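PDB 3SIG: poly(ADP-ribose) glycohydrolase from Thermomonospora curvata, which hydrolyses the ribose–ribose O-glycosidic bonds of poly(ADP-ribose), releasing ADP-ribose. Local coordinates for residues Y143-I148 with A200-A205; R187-I192 with P229-E234. All coordinates share one frame; numbering follows the deposited sequence.

Contact 1: residues Y143-I148 with A200-A205; sequences YSDHLI and AAKVLA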
loop_
_atom_site.group_PDB
_atom_site.type_symbol
_atom_site.label_atom_id
_atom_site.label_comp_id
_atom_site.label_asym_id
_atom_site.label_seq_id
_atom_site.Cartn_x
_atom_site.Cartn_y
_atom_site.Cartn_z
ATOM N N TYR A 143 -2.499 -16.179 3.563
ATOM C CA TYR A 143 -3.249 -15.464 2.523
ATOM C C TYR A 143 -2.792 -15.942 1.149
ATOM O O TYR A 143 -2.541 -17.148 0.966
ATOM C CB TYR A 143 -3.189 -13.939 2.703
ATOM C CG TYR A 143 -3.592 -13.496 4.082
ATOM C CD1 TYR A 143 -4.738 -13.960 4.691
ATOM C CD2 TYR A 143 -2.819 -12.581 4.774
ATOM C CE1 TYR A 143 -5.098 -13.524 5.949
ATOM C CE2 TYR A 143 -3.168 -12.143 6.017
ATOM C CZ TYR A 143 -4.285 -12.607 6.608
ATOM O OH TYR A 143 -4.631 -12.134 7.844
ATOM N N SER A 144 -2.702 -15.072 0.157
ATOM C CA SER A 144 -2.368 -15.500 -1.186
ATOM C C SER A 144 -1.688 -14.329 -1.905
ATOM O O SER A 144 -1.688 -13.208 -1.416
ATOM C CB SER A 144 -3.634 -15.882 -1.967
ATOM O OG SER A 144 -4.370 -14.721 -2.340
ATOM N N ASP A 145 -1.205 -14.605 -3.104
ATOM C CA ASP A 145 -0.547 -13.633 -3.964
ATOM C C ASP A 145 -1.543 -12.825 -4.804
ATOM O O ASP A 145 -1.112 -12.064 -5.657
ATOM C CB ASP A 145 0.450 -14.303 -4.915
ATOM C CG ASP A 145 1.638 -14.908 -4.228
ATOM O OD1 ASP A 145 1.967 -14.557 -3.091
ATOM O OD2 ASP A 145 2.279 -15.767 -4.887
ATOM N N HIS A 146 -2.855 -12.931 -4.571
ATOM C CA HIS A 146 -3.784 -12.016 -5.265
ATOM C C HIS A 146 -3.390 -10.566 -4.975
ATOM O O HIS A 146 -3.043 -10.236 -3.844
ATOM C CB HIS A 146 -5.242 -12.193 -4.799
ATOM C CG HIS A 146 -5.894 -13.477 -5.218
ATOM N ND1 HIS A 146 -6.772 -13.589 -6.281
ATOM C CD2 HIS A 146 -5.807 -14.706 -4.673
ATOM C CE1 HIS A 146 -7.198 -14.847 -6.368
ATOM N NE2 HIS A 146 -6.617 -15.543 -5.408
ATOM N N LEU A 147 -3.536 -9.703 -5.978
ATOM C CA LEU A 147 -3.196 -8.298 -5.848
ATOM C C LEU A 147 -4.272 -7.469 -6.516
ATOM O O LEU A 147 -4.753 -7.790 -7.592
ATOM C CB LEU A 147 -1.800 -8.040 -6.502
ATOM C CG LEU A 147 -1.254 -6.617 -6.496
ATOM C CD1 LEU A 147 0.286 -6.694 -6.451
ATOM C CD2 LEU A 147 -1.681 -5.940 -7.729
ATOM N N ILE A 148 -4.646 -6.375 -5.875
ATOM C CA ILE A 148 -5.509 -5.392 -6.518
ATOM C C ILE A 148 -4.667 -4.202 -6.931
ATOM O O ILE A 148 -3.929 -3.612 -6.116
ATOM C CB ILE A 148 -6.638 -4.928 -5.594
ATOM C CG1 ILE A 148 -7.564 -6.088 -5.179
ATOM C CG2 ILE A 148 -7.468 -3.854 -6.259
ATOM C CD1 ILE A 148 -8.494 -5.778 -4.027
ATOM N N ALA A 200 6.297 -10.329 -2.824
ATOM C CA ALA A 200 6.943 -9.058 -3.135
ATOM C C ALA A 200 7.418 -8.986 -4.585
ATOM O O ALA A 200 7.294 -7.933 -5.231
ATOM C CB ALA A 200 8.120 -8.808 -2.197
ATOM N N ALA A 201 7.886 -10.090 -5.130
ATOM C CA ALA A 201 8.291 -10.074 -6.516
ATOM C C ALA A 201 7.096 -9.755 -7.413
ATOM O O ALA A 201 7.220 -9.047 -8.424
ATOM C CB ALA A 201 8.887 -11.385 -6.911
ATOM N N LYS A 202 5.937 -10.312 -7.071
ATOM C CA LYS A 202 4.716 -10.073 -7.834
ATOM C C LYS A 202 4.204 -8.639 -7.702
ATOM O O LYS A 202 3.705 -8.044 -8.671
ATOM C CB LYS A 202 3.654 -11.136 -7.452
ATOM C CG LYS A 202 4.015 -12.490 -7.929
ATOM C CD LYS A 202 3.052 -13.573 -7.467
ATOM C CE LYS A 202 3.392 -14.905 -8.112
ATOM N NZ LYS A 202 2.438 -15.974 -7.712
ATOM N N VAL A 203 4.325 -8.065 -6.518
ATOM C CA VAL A 203 4.011 -6.653 -6.344
ATOM C C VAL A 203 4.882 -5.788 -7.272
ATOM O O VAL A 203 4.366 -4.880 -7.965
ATOM C CB VAL A 203 4.270 -6.234 -4.868
ATOM C CG1 VAL A 203 4.244 -4.724 -4.720
ATOM C CG2 VAL A 203 3.232 -6.870 -3.944
ATOM N N LEU A 204 6.190 -6.036 -7.280
ATOM C CA LEU A 204 7.094 -5.275 -8.126
ATOM C C LEU A 204 6.794 -5.522 -9.592
ATOM O O LEU A 204 6.856 -4.588 -10.416
ATOM C CB LEU A 204 8.549 -5.608 -7.806
ATOM C CG LEU A 204 9.068 -5.231 -6.427
ATOM C CD1 LEU A 204 10.542 -5.589 -6.287
ATOM C CD2 LEU A 204 8.867 -3.837 -6.163
ATOM N N ALA A 205 6.465 -6.754 -9.953
ATOM C CA ALA A 205 6.135 -7.035 -11.342
ATOM C C ALA A 205 4.898 -6.263 -11.761
ATOM O O ALA A 205 4.859 -5.768 -12.902
ATOM C CB ALA A 205 5.938 -8.533 -11.567
#
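Lys-202 reaches from helix 189-209 to Asp-145, in the loop that leads into strand 147-157, and its chain can be followed atom by atom. At CB the first torsion sets CG opposite the carbonyl carbon (chi1 -69°), and from there the chain runs extended. CD is the first side-chain atom to meet the other segment, 3.7 Å from Asp-145 CB and, nearer still, 3.5 Å from Asp-145 OD2. CE comes within 3.5 Å of Asp-145 OD2. NZ completes the reach, donating a hydrogen bond to Asp-145 OD2 at 2.8 Å that is also a salt bridge. The two side chains cross at about a right angle, and the ammonium meets OD2 on its anti side, 21° out of the carboxylate plane.

Each charge has a further partner. NZ also donates to the backbone oxygen of Pro-46, while Asp-145 OD1 is paired with Arg-199, three residues before Lys-202 on the same helix. Both carboxylate oxygens are thereby engaged, which probably limits rotation of the group. With alanine at position 202, Asp-145 OD2 would probably lose its cationic mate and the Pro-46 oxygen this donor. Leu-49 and Leu-53 of helix 46-54 touch the lysine side chain.

Deeper in, Leu-147 supplies an apolar contact at the start of the strand: its CD1 lies 3.7 Å from Val-203 CA and 3.9 Å from Val-203 CG2.

The contact therefore joins a partly exposed ionic layer to a buried aliphatic one, tying the helix to the entry of a strand of the mixed sheet. With two basic residues at its oxygens, Asp-145 is likely to stay ionised.

Contact 2: residues R187-I192 with P229-E234; sequences RTVEEI and PAQVAE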
loop_
_atom_site.group_PDB
_atom_site.type_symbol
_atom_site.label_atom_id
_atom_site.label_comp_id
_atom_site.label_asym_id
_atom_site.label_seq_id
_atom_site.Cartn_x
_atom_site.Cartn_y
_atom_site.Cartn_z
ATOM N N ARG A 187 4.937 -22.110 10.868
ATOM C CA ARG A 187 5.682 -22.140 9.611
ATOM C C ARG A 187 7.124 -21.736 9.949
ATOM O O ARG A 187 7.346 -20.949 10.863
ATOM C CB ARG A 187 5.118 -21.184 8.567
ATOM C CG ARG A 187 3.660 -21.393 8.203
ATOM C CD ARG A 187 3.511 -22.564 7.297
ATOM N NE ARG A 187 2.133 -22.701 6.829
ATOM C CZ ARG A 187 1.691 -23.714 6.093
ATOM N NH1 ARG A 187 2.512 -24.686 5.722
ATOM N NH2 ARG A 187 0.421 -23.749 5.728
ATOM N N THR A 188 8.104 -22.258 9.223
ATOM C CA THR A 188 9.497 -21.934 9.516
ATOM C C THR A 188 9.831 -20.524 8.981
ATOM O O THR A 188 9.133 -19.977 8.130
ATOM C CB THR A 188 10.444 -22.916 8.838
ATOM O OG1 THR A 188 10.257 -22.810 7.422
ATOM C CG2 THR A 188 10.179 -24.376 9.298
ATOM N N VAL A 189 10.945 -19.993 9.456
ATOM C CA VAL A 189 11.477 -18.720 8.981
ATOM C C VAL A 189 11.602 -18.763 7.479
ATOM O O VAL A 189 11.233 -17.807 6.782
ATOM C CB VAL A 189 12.848 -18.438 9.642
ATOM C CG1 VAL A 189 13.532 -17.212 9.020
ATOM C CG2 VAL A 189 12.669 -18.222 11.152
ATOM N N GLU A 190 12.110 -19.871 6.962
ATOM C CA GLU A 190 12.366 -20.002 5.540
ATOM C C GLU A 190 11.074 -20.116 4.724
ATOM O O GLU A 190 11.005 -19.553 3.626
ATOM C CB GLU A 190 13.283 -21.201 5.284
ATOM C CG GLU A 190 14.714 -21.002 5.862
ATOM C CD GLU A 190 14.802 -21.069 7.400
ATOM O OE1 GLU A 190 13.994 -21.794 8.032
ATOM O OE2 GLU A 190 15.678 -20.368 7.949
ATOM N N GLU A 191 10.062 -20.788 5.250
ATOM C CA GLU A 191 8.770 -20.856 4.588
ATOM C C GLU A 191 8.181 -19.455 4.472
ATOM O O GLU A 191 7.683 -19.062 3.399
ATOM C CB GLU A 191 7.785 -21.734 5.362
ATOM C CG GLU A 191 7.899 -23.223 5.107
ATOM C CD GLU A 191 6.880 -24.017 5.924
ATOM O OE1 GLU A 191 6.968 -24.011 7.167
ATOM O OE2 GLU A 191 5.968 -24.623 5.323
ATOM N N ILE A 192 8.222 -18.677 5.553
ATOM C CA ILE A 192 7.693 -17.320 5.522
ATOM C C ILE A 192 8.530 -16.512 4.544
ATOM O O ILE A 192 7.981 -15.728 3.776
ATOM C CB ILE A 192 7.736 -16.684 6.915
ATOM C CG1 ILE A 192 6.786 -17.425 7.853
ATOM C CG2 ILE A 192 7.370 -15.204 6.881
ATOM C CD1 ILE A 192 5.363 -17.276 7.459
ATOM N N PRO A 229 11.014 -7.263 10.699
ATOM C CA PRO A 229 11.419 -6.259 9.712
ATOM C C PRO A 229 12.760 -6.528 9.032
ATOM O O PRO A 229 12.949 -6.116 7.890
ATOM C CB PRO A 229 11.424 -4.943 10.491
ATOM C CG PRO A 229 11.320 -5.299 11.895
ATOM C CD PRO A 229 10.873 -6.707 12.054
ATOM N N ALA A 230 13.683 -7.179 9.707
ATOM C CA ALA A 230 14.921 -7.547 9.023
ATOM C C ALA A 230 14.650 -8.499 7.858
ATOM O O ALA A 230 15.245 -8.364 6.793
ATOM C CB ALA A 230 15.949 -8.152 10.002
ATOM N N GLN A 231 13.748 -9.451 8.043
ATOM C CA GLN A 231 13.409 -10.379 6.972
ATOM C C GLN A 231 12.666 -9.673 5.835
ATOM O O GLN A 231 12.930 -9.953 4.674
ATOM C CB GLN A 231 12.570 -11.548 7.494
ATOM C CG GLN A 231 12.266 -12.589 6.437
ATOM C CD GLN A 231 11.548 -13.779 7.015
ATOM O OE1 GLN A 231 10.606 -13.644 7.806
ATOM N NE2 GLN A 231 12.006 -14.962 6.663
ATOM N N VAL A 232 11.796 -8.727 6.142
ATOM C CA VAL A 232 11.072 -8.049 5.072
ATOM C C VAL A 232 12.035 -7.102 4.320
ATOM O O VAL A 232 12.033 -7.067 3.083
ATOM C CB VAL A 232 9.822 -7.307 5.594
ATOM C CG1 VAL A 232 9.162 -6.560 4.479
ATOM C CG2 VAL A 232 8.840 -8.339 6.210
ATOM N N ALA A 233 12.909 -6.400 5.034
ATOM C CA ALA A 233 13.907 -5.571 4.367
ATOM C C ALA A 233 14.792 -6.445 3.480
ATOM O O ALA A 233 15.076 -6.089 2.335
ATOM C CB ALA A 233 14.741 -4.810 5.383
ATOM N N GLU A 234 15.234 -7.586 3.990
ATOM C CA GLU A 234 16.081 -8.492 3.202
ATOM C C GLU A 234 15.343 -9.002 1.959
ATOM O O GLU A 234 15.961 -9.174 0.899
ATOM C CB GLU A 234 16.583 -9.656 4.060
ATOM C CG GLU A 234 17.456 -10.624 3.296
ATOM C CD GLU A 234 18.736 -10.002 2.805
ATOM O OE1 GLU A 234 19.263 -9.108 3.480
ATOM O OE2 GLU A 234 19.229 -10.435 1.743
#
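Gln-231 NE2 donates to the backbone oxygen of Val-189 at 3.0 Å, the hydrogen bond that joins helix 229-240 to the first turn of helix 189-209. Its N-H...O angle is 147°, so the bond is moderately bent. The acceptor lies close to the plane of the glutamine amide, whereas the donor stands above the carbonyl plane, 39° out of it. Around this bond the amide has aliphatic neighbours: Val-189 CG1 is 3.6 Å from NE2, and Ile-192 CG2 is 3.7 Å from OE1.

The glutamine spans the gap because CG stands opposite its backbone N (chi1 -176°) and the chain continues extended. Leu-196, one turn beyond Ile-192, also touches Gln-231. Arg-180 touches both Val-189 and Ile-192, and Ile-192 packs on Ile-183 as well.

Farther out, Thr-188 begins the helix that carries the acceptor. Its OG1 accepts from Glu-191 N at 3.0 Å, and Glu-191 OE1 takes the N-H of Thr-188 at 2.9 Å in return. Arg-187 NH1 adds a long, weak salt-bridge contact of 3.5 Å to Glu-191 OE2.

The reciprocal pair is a capping box with Thr-188 at the N-cap. Between 187-192 and 229-234 the one hydrogen bond is that from Gln-231 to Val-189, set within the wider packing of two helices in the macrodomain-like catalytic fold.

How the contacts relate
Helix 189-209 is common to both contacts: contact 2 uses its first turn and contact 1 a stretch farther along. Their centres are 16 Å apart and their nearest atoms about 7 Å, so they do not touch. Along the chain the segments alternate, in the order 143-148, 187-192, 200-205 and 229-234. Contact 1 fastens the helix to the entry of strand 147-157 in the mixed seven-stranded sheet; contact 2 fastens it to helix 229-240, which follows strand 214-217 of that sheet. The side chains of Val-203 and Ile-192 are about 11 and 12 Å from bound ADP-ribose, so neither touches the ligand; the contacts join helix 189-209 to its neighbours in the fold.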